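Local coordinates for Crov588 (Cafeteriavirus, PDB 6NYR), which is of unknown function but folds as a circular leucine-rich-repeat solenoid built largely of FNIP repeats, a repeat class that often mediates protein interactions, at residues A[21-31]-A[42-53]. Residues are numbered along the deposited sequence; the frame is centred on the assembly and turned at random.
Sequences LDKYYKILSNP and FNQEIDHLIPSN
Leu21 reaches from one turn of the leucine-rich-repeat solenoid into the next, where residues 42-53 lie in the loop between strands 35-37 and 56-58. Followed outward, Leu21 CB faces Leu49 CB at 4.1 Å, and its CG is near Phe42 CE1 and CZ. At the fork, CD2 stays with Phe42 CE1, whereas Leu21 CD1 packs on Ile46 CG2 at 3.8 Å, on Phe42 CZ at 3.9 Å and, more loosely, on Ile50 CD1. Phe42 and Leu21 cross nearly perpendicularly; Ile46 CG2 lies in the plane of the Phe42 ring at its edge. Farther along, Pro51 wedges against the short helix 25-28. Pro51 CG is 3.7 Å from Leu28 CB, a side chain that also touches Leu11 of strand 10-12 and Ile36 of strand 35-37, and Pro51 CD lies over one face of Tyr25, offset toward the rim. Having CG anti to the backbone N (chi1 -155°) lets the Tyr25 ring extend past the proline. The polar link comes from Asn53: its ND2 donates to Leu28 O at 2.9 Å with an N-H...O angle of 152°, the acceptor lying 1° out of the amide plane, and more weakly to Asn30 O at 3.0 Å.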
ATOM      1  N   LEU A  21       6.009 -33.249  10.513  1.00 80.41           N
ATOM      2  CA  LEU A  21       7.209 -32.491  10.840  1.00 82.52           C
ATOM      3  C   LEU A  21       8.372 -33.356  11.307  1.00 85.30           C
ATOM      4  O   LEU A  21       9.426 -32.811  11.656  1.00 85.14           O
ATOM      5  CB  LEU A  21       6.894 -31.463  11.931  1.00 81.10           C
ATOM      6  CG  LEU A  21       5.795 -30.448  11.633  1.00 79.66           C
ATOM      7  CD1 LEU A  21       5.554 -29.566  12.853  1.00 78.55           C
ATOM      8  CD2 LEU A  21       6.160 -29.611  10.422  1.00 80.04           C
ATOM      9  N   ASP A  22       8.217 -34.682  11.316  1.00 87.25           N
ATOM     10  CA  ASP A  22       9.220 -35.543  11.931  1.00 88.69           C
ATOM     11  C   ASP A  22      10.616 -35.289  11.380  1.00 91.95           C
ATOM     12  O   ASP A  22      11.608 -35.445  12.102  1.00 93.55           O
ATOM     13  CB  ASP A  22       8.842 -37.013  11.733  1.00 88.24           C
ATOM     14  CG  ASP A  22       7.589 -37.400  12.492  1.00 87.19           C
ATOM     15  OD1 ASP A  22       6.482 -37.037  12.043  1.00 86.86           O
ATOM     16  OD2 ASP A  22       7.712 -38.068  13.542  1.00 87.19           O
ATOM     17  N   LYS A  23      10.720 -34.891  10.116  1.00 92.87           N
ATOM     18  CA  LYS A  23      12.012 -34.739   9.461  1.00 96.30           C
ATOM     19  C   LYS A  23      12.509 -33.299   9.429  1.00 96.49           C
ATOM     20  O   LYS A  23      13.610 -33.053   8.924  1.00 99.24           O
ATOM     21  CB  LYS A  23      11.932 -35.283   8.030  1.00 98.20           C
ATOM     22  CG  LYS A  23      13.202 -35.946   7.538  1.00102.80           C
ATOM     23  CD  LYS A  23      13.164 -36.134   6.029  1.00104.85           C
ATOM     24  CE  LYS A  23      14.450 -36.759   5.512  1.00106.02           C
ATOM     25  NZ  LYS A  23      14.542 -36.655   4.028  1.00105.99           N
ATOM     26  N   TYR A  24      11.739 -32.349   9.952  1.00 90.72           N
ATOM     27  CA  TYR A  24      12.096 -30.938   9.896  1.00 86.01           C
ATOM     28  C   TYR A  24      12.801 -30.445  11.153  1.00 85.34           C
ATOM     29  O   TYR A  24      13.162 -29.266  11.217  1.00 83.97           O
ATOM     30  CB  TYR A  24      10.842 -30.088   9.648  1.00 81.54           C
ATOM     31  CG  TYR A  24      10.332 -30.182   8.228  1.00 79.76           C
ATOM     32  CD1 TYR A  24       9.579 -31.270   7.814  1.00 79.19           C
ATOM     33  CD2 TYR A  24      10.601 -29.183   7.302  1.00 78.54           C
ATOM     34  CE1 TYR A  24       9.117 -31.369   6.521  1.00 77.74           C
ATOM     35  CE2 TYR A  24      10.137 -29.271   6.002  1.00 77.37           C
ATOM     36  CZ  TYR A  24       9.394 -30.367   5.617  1.00 77.86           C
ATOM     37  OH  TYR A  24       8.928 -30.467   4.327  1.00 78.47           O
ATOM     38  N   TYR A  25      13.007 -31.313  12.146  1.00 85.90           N
ATOM     39  CA  TYR A  25      13.643 -30.888  13.389  1.00 86.95           C
ATOM     40  C   TYR A  25      14.940 -30.137  13.113  1.00 87.58           C
ATOM     41  O   TYR A  25      15.188 -29.066  13.681  1.00 86.61           O
ATOM     42  CB  TYR A  25      13.906 -32.105  14.278  1.00 91.14           C
ATOM     43  CG  TYR A  25      13.995 -31.775  15.749  1.00 95.95           C
ATOM     44  CD1 TYR A  25      15.169 -31.286  16.302  1.00 99.48           C
ATOM     45  CD2 TYR A  25      12.901 -31.951  16.585  1.00 98.48           C
ATOM     46  CE1 TYR A  25      15.251 -30.978  17.646  1.00102.14           C
ATOM     47  CE2 TYR A  25      12.973 -31.650  17.929  1.00100.74           C
ATOM     48  CZ  TYR A  25      14.149 -31.163  18.458  1.00101.76           C
ATOM     49  OH  TYR A  25      14.223 -30.860  19.797  1.00100.43           O
ATOM     50  N   LYS A  26      15.778 -30.686  12.231  1.00 89.13           N
ATOM     51  CA  LYS A  26      17.014 -30.009  11.857  1.00 90.70           C
ATOM     52  C   LYS A  26      16.730 -28.618  11.303  1.00 88.44           C
ATOM     53  O   LYS A  26      17.337 -27.631  11.732  1.00 86.41           O
ATOM     54  CB  LYS A  26      17.785 -30.862  10.844  1.00 95.94           C
ATOM     55  CG  LYS A  26      17.034 -31.169   9.553  1.00 97.50           C
ATOM     56  CD  LYS A  26      17.920 -31.936   8.559  1.00 99.90           C
ATOM     57  CE  LYS A  26      18.231 -33.352   9.042  1.00 99.81           C
ATOM     58  NZ  LYS A  26      17.026 -34.232   9.054  1.00 98.42           N
ATOM     59  N   ILE A  27      15.795 -28.518  10.354  1.00 88.85           N
ATOM     60  CA  ILE A  27      15.484 -27.222   9.759  1.00 88.11           C
ATOM     61  C   ILE A  27      14.988 -26.256  10.826  1.00 88.28           C
ATOM     62  O   ILE A  27      15.348 -25.072  10.832  1.00 88.79           O
ATOM     63  CB  ILE A  27      14.450 -27.385   8.627  1.00 85.53           C
ATOM     64  CG1 ILE A  27      15.025 -28.221   7.485  1.00 84.01           C
ATOM     65  CG2 ILE A  27      13.999 -26.017   8.124  1.00 83.33           C
ATOM     66  CD1 ILE A  27      13.980 -28.705   6.492  1.00 82.77           C
ATOM     67  N   LEU A  28      14.153 -26.743  11.745  1.00 88.26           N
ATOM     68  CA  LEU A  28      13.521 -25.876  12.729  1.00 88.54           C
ATOM     69  C   LEU A  28      14.437 -25.525  13.893  1.00 92.74           C
ATOM     70  O   LEU A  28      14.095 -24.636  14.680  1.00 94.94           O
ATOM     71  CB  LEU A  28      12.246 -26.539  13.255  1.00 86.10           C
ATOM     72  CG  LEU A  28      11.173 -26.812  12.199  1.00 85.53           C
ATOM     73  CD1 LEU A  28      10.039 -27.651  12.775  1.00 83.75           C
ATOM     74  CD2 LEU A  28      10.638 -25.506  11.619  1.00 84.32           C
ATOM     75  N   SER A  29      15.583 -26.189  14.020  1.00 92.48           N
ATOM     76  CA  SER A  29      16.535 -25.882  15.081  1.00 91.06           C
ATOM     77  C   SER A  29      17.517 -24.774  14.708  1.00 89.98           C
ATOM     78  O   SER A  29      18.414 -24.470  15.501  1.00 92.26           O
ATOM     79  CB  SER A  29      17.317 -27.144  15.468  1.00 91.27           C
ATOM     80  OG  SER A  29      16.443 -28.178  15.878  1.00 91.17           O
ATOM     81  N   ASN A  30      17.373 -24.162  13.537  1.00 87.74           N
ATOM     82  CA  ASN A  30      18.265 -23.089  13.100  1.00 89.66           C
ATOM     83  C   ASN A  30      18.234 -21.949  14.111  1.00 91.30           C
ATOM     84  O   ASN A  30      17.177 -21.332  14.305  1.00 87.18           O
ATOM     85  CB  ASN A  30      17.823 -22.629  11.711  1.00 88.66           C
ATOM     86  CG  ASN A  30      18.653 -21.486  11.176  1.00 89.59           C
ATOM     87  OD1 ASN A  30      19.582 -21.017  11.830  1.00 91.44           O
ATOM     88  ND2 ASN A  30      18.335 -21.043   9.964  1.00 88.40           N
ATOM     89  N   PRO A  31      19.355 -21.627  14.764  1.00 97.95           N
ATOM     90  CA  PRO A  31      19.296 -20.702  15.906  1.00 99.58           C
ATOM     91  C   PRO A  31      18.928 -19.260  15.584  1.00102.69           C
ATOM     92  O   PRO A  31      18.845 -18.456  16.522  1.00103.90           O
ATOM     93  CB  PRO A  31      20.724 -20.762  16.490  1.00100.74           C
ATOM     94  CG  PRO A  31      21.303 -22.044  15.988  1.00101.61           C
ATOM     95  CD  PRO A  31      20.689 -22.245  14.619  1.00101.08           C
ATOM     96  N   PHE A  42      -2.054 -26.663   6.878  1.00 70.11           N
ATOM     97  CA  PHE A  42      -1.312 -27.478   7.831  1.00 71.45           C
ATOM     98  C   PHE A  42      -2.242 -28.031   8.906  1.00 68.81           C
ATOM     99  O   PHE A  42      -2.966 -27.285   9.572  1.00 68.56           O
ATOM    100  CB  PHE A  42      -0.190 -26.667   8.481  1.00 71.70           C
ATOM    101  CG  PHE A  42       0.563 -27.426   9.535  1.00 71.29           C
ATOM    102  CD1 PHE A  42       1.474 -28.407   9.181  1.00 71.40           C
ATOM    103  CD2 PHE A  42       0.358 -27.162  10.879  1.00 72.03           C
ATOM    104  CE1 PHE A  42       2.165 -29.114  10.148  1.00 73.10           C
ATOM    105  CE2 PHE A  42       1.049 -27.862  11.850  1.00 73.66           C
ATOM    106  CZ  PHE A  42       1.954 -28.839  11.484  1.00 73.52           C
ATOM    107  N   ASN A  43      -2.211 -29.356   9.080  1.00 68.04           N
ATOM    108  CA  ASN A  43      -3.016 -30.038  10.088  1.00 65.92           C
ATOM    109  C   ASN A  43      -2.292 -31.329  10.481  1.00 67.60           C
ATOM    110  O   ASN A  43      -2.691 -32.441  10.138  1.00 68.46           O
ATOM    111  CB  ASN A  43      -4.430 -30.311   9.570  1.00 65.62           C
ATOM    112  CG  ASN A  43      -5.383 -30.743  10.667  1.00 63.57           C
ATOM    113  OD1 ASN A  43      -5.151 -30.479  11.845  1.00 63.42           O
ATOM    114  ND2 ASN A  43      -6.462 -31.410  10.284  1.00 62.36           N
ATOM    115  N   GLN A  44      -1.200 -31.181  11.229  1.00 68.38           N
ATOM    116  CA  GLN A  44      -0.403 -32.311  11.687  1.00 72.21           C
ATOM    117  C   GLN A  44       0.003 -32.071  13.136  1.00 70.13           C
ATOM    118  O   GLN A  44       0.027 -30.932  13.613  1.00 69.86           O
ATOM    119  CB  GLN A  44       0.843 -32.511  10.813  1.00 75.39           C
ATOM    120  CG  GLN A  44       0.551 -32.752   9.337  1.00 76.09           C
ATOM    121  CD  GLN A  44      -0.165 -34.058   9.071  1.00 77.90           C
ATOM    122  OE1 GLN A  44      -0.057 -35.008   9.846  1.00 78.61           O
ATOM    123  NE2 GLN A  44      -0.909 -34.109   7.970  1.00 77.27           N
ATOM    124  N   GLU A  45       0.325 -33.159  13.837  1.00 68.05           N
ATOM    125  CA  GLU A  45       0.786 -33.061  15.216  1.00 70.20           C
ATOM    126  C   GLU A  45       1.977 -32.115  15.316  1.00 68.53           C
ATOM    127  O   GLU A  45       2.794 -32.014  14.397  1.00 69.83           O
ATOM    128  CB  GLU A  45       1.187 -34.441  15.745  1.00 74.06           C
ATOM    129  CG  GLU A  45       0.083 -35.485  15.735  1.00 75.33           C
ATOM    130  CD  GLU A  45      -0.974 -35.230  16.790  1.00 75.00           C
ATOM    131  OE1 GLU A  45      -0.638 -34.641  17.841  1.00 75.33           O
ATOM    132  OE2 GLU A  45      -2.142 -35.610  16.567  1.00 74.94           O
ATOM    133  N   ILE A  46       2.062 -31.402  16.437  1.00 67.09           N
ATOM    134  CA  ILE A  46       3.202 -30.532  16.697  1.00 67.64           C
ATOM    135  C   ILE A  46       3.692 -30.697  18.129  1.00 69.92           C
ATOM    136  O   ILE A  46       4.540 -29.927  18.601  1.00 70.35           O
ATOM    137  CB  ILE A  46       2.852 -29.058  16.417  1.00 67.32           C
ATOM    138  CG1 ILE A  46       1.712 -28.580  17.326  1.00 64.27           C
ATOM    139  CG2 ILE A  46       2.450 -28.863  14.962  1.00 69.24           C
ATOM    140  CD1 ILE A  46       2.141 -27.570  18.365  1.00 62.76           C
ATOM    141  N   ASP A  47       3.183 -31.714  18.822  1.00 72.22           N
ATOM    142  CA  ASP A  47       3.479 -31.895  20.239  1.00 76.77           C
ATOM    143  C   ASP A  47       4.980 -31.943  20.512  1.00 80.61           C
ATOM    144  O   ASP A  47       5.548 -30.982  21.040  1.00 85.64           O
ATOM    145  CB  ASP A  47       2.812 -33.172  20.767  1.00 77.66           C
ATOM    146  CG  ASP A  47       1.472 -32.907  21.440  1.00 78.06           C
ATOM    147  OD1 ASP A  47       1.285 -31.797  21.985  1.00 76.76           O
ATOM    148  OD2 ASP A  47       0.610 -33.811  21.437  1.00 78.56           O
ATOM    149  N   HIS A  48       5.631 -33.051  20.161  1.00 78.61           N
ATOM    150  CA  HIS A  48       7.037 -33.256  20.477  1.00 81.31           C
ATOM    151  C   HIS A  48       7.956 -32.956  19.301  1.00 86.08           C
ATOM    152  O   HIS A  48       9.096 -33.432  19.274  1.00 93.64           O
ATOM    153  CB  HIS A  48       7.270 -34.685  20.965  1.00 78.78           C
ATOM    154  CG  HIS A  48       6.493 -35.037  22.193  1.00 76.79           C
ATOM    155  ND1 HIS A  48       5.234 -35.594  22.147  1.00 75.56           N
ATOM    156  CD2 HIS A  48       6.800 -34.906  23.504  1.00 77.04           C
ATOM    157  CE1 HIS A  48       4.800 -35.794  23.379  1.00 76.61           C
ATOM    158  NE2 HIS A  48       5.732 -35.386  24.221  1.00 76.92           N
ATOM    159  N   LEU A  49       7.490 -32.164  18.338  1.00 82.67           N
ATOM    160  CA  LEU A  49       8.194 -31.976  17.076  1.00 81.08           C
ATOM    161  C   LEU A  49       8.665 -30.541  16.893  1.00 80.26           C
ATOM    162  O   LEU A  49       8.880 -30.100  15.758  1.00 79.80           O
ATOM    163  CB  LEU A  49       7.289 -32.389  15.915  1.00 79.71           C
ATOM    164  CG  LEU A  49       6.571 -33.726  16.106  1.00 79.07           C
ATOM    165  CD1 LEU A  49       5.523 -33.943  15.028  1.00 77.64           C
ATOM    166  CD2 LEU A  49       7.584 -34.867  16.105  1.00 79.13           C
ATOM    167  N   ILE A  50       8.835 -29.807  17.987  1.00 80.88           N
ATOM    168  CA  ILE A  50       9.210 -28.399  17.919  1.00 79.88           C
ATOM    169  C   ILE A  50      10.427 -28.147  18.800  1.00 79.37           C
ATOM    170  O   ILE A  50      10.330 -28.279  20.031  1.00 78.06           O
ATOM    171  CB  ILE A  50       8.048 -27.490  18.357  1.00 76.18           C
ATOM    172  CG1 ILE A  50       6.801 -27.737  17.511  1.00 77.69           C
ATOM    173  CG2 ILE A  50       8.465 -26.026  18.280  1.00 74.47           C
ATOM    174  CD1 ILE A  50       6.924 -27.264  16.083  1.00 77.94           C
ATOM    175  N   PRO A  51      11.587 -27.809  18.239  1.00 80.81           N
ATOM    176  CA  PRO A  51      12.743 -27.499  19.089  1.00 81.84           C
ATOM    177  C   PRO A  51      12.458 -26.252  19.917  1.00 83.96           C
ATOM    178  O   PRO A  51      11.530 -25.485  19.651  1.00 85.00           O
ATOM    179  CB  PRO A  51      13.893 -27.283  18.101  1.00 81.84           C
ATOM    180  CG  PRO A  51      13.238 -27.003  16.788  1.00 82.10           C
ATOM    181  CD  PRO A  51      11.909 -27.719  16.799  1.00 82.11           C
ATOM    182  N   SER A  52      13.291 -26.046  20.933  1.00 83.44           N
ATOM    183  CA  SER A  52      13.034 -25.014  21.928  1.00 81.65           C
ATOM    184  C   SER A  52      13.606 -23.657  21.548  1.00 81.81           C
ATOM    185  O   SER A  52      13.520 -22.722  22.350  1.00 81.69           O
ATOM    186  CB  SER A  52      13.598 -25.444  23.287  1.00 80.31           C
ATOM    187  OG  SER A  52      14.993 -25.667  23.210  1.00 81.79           O
ATOM    188  N   ASN A  53      14.188 -23.523  20.356  1.00 82.58           N
ATOM    189  CA  ASN A  53      14.629 -22.209  19.904  1.00 82.91           C
ATOM    190  C   ASN A  53      13.473 -21.330  19.436  1.00 79.19           C
ATOM    191  O   ASN A  53      13.587 -20.099  19.478  1.00 76.86           O
ATOM    192  CB  ASN A  53      15.645 -22.359  18.769  1.00 86.20           C
ATOM    193  CG  ASN A  53      15.091 -23.138  17.589  1.00 90.43           C
ATOM    194  OD1 ASN A  53      14.204 -23.979  17.746  1.00 98.58           O
ATOM    195  ND2 ASN A  53      15.614 -22.859  16.400  1.00 86.80           N
TER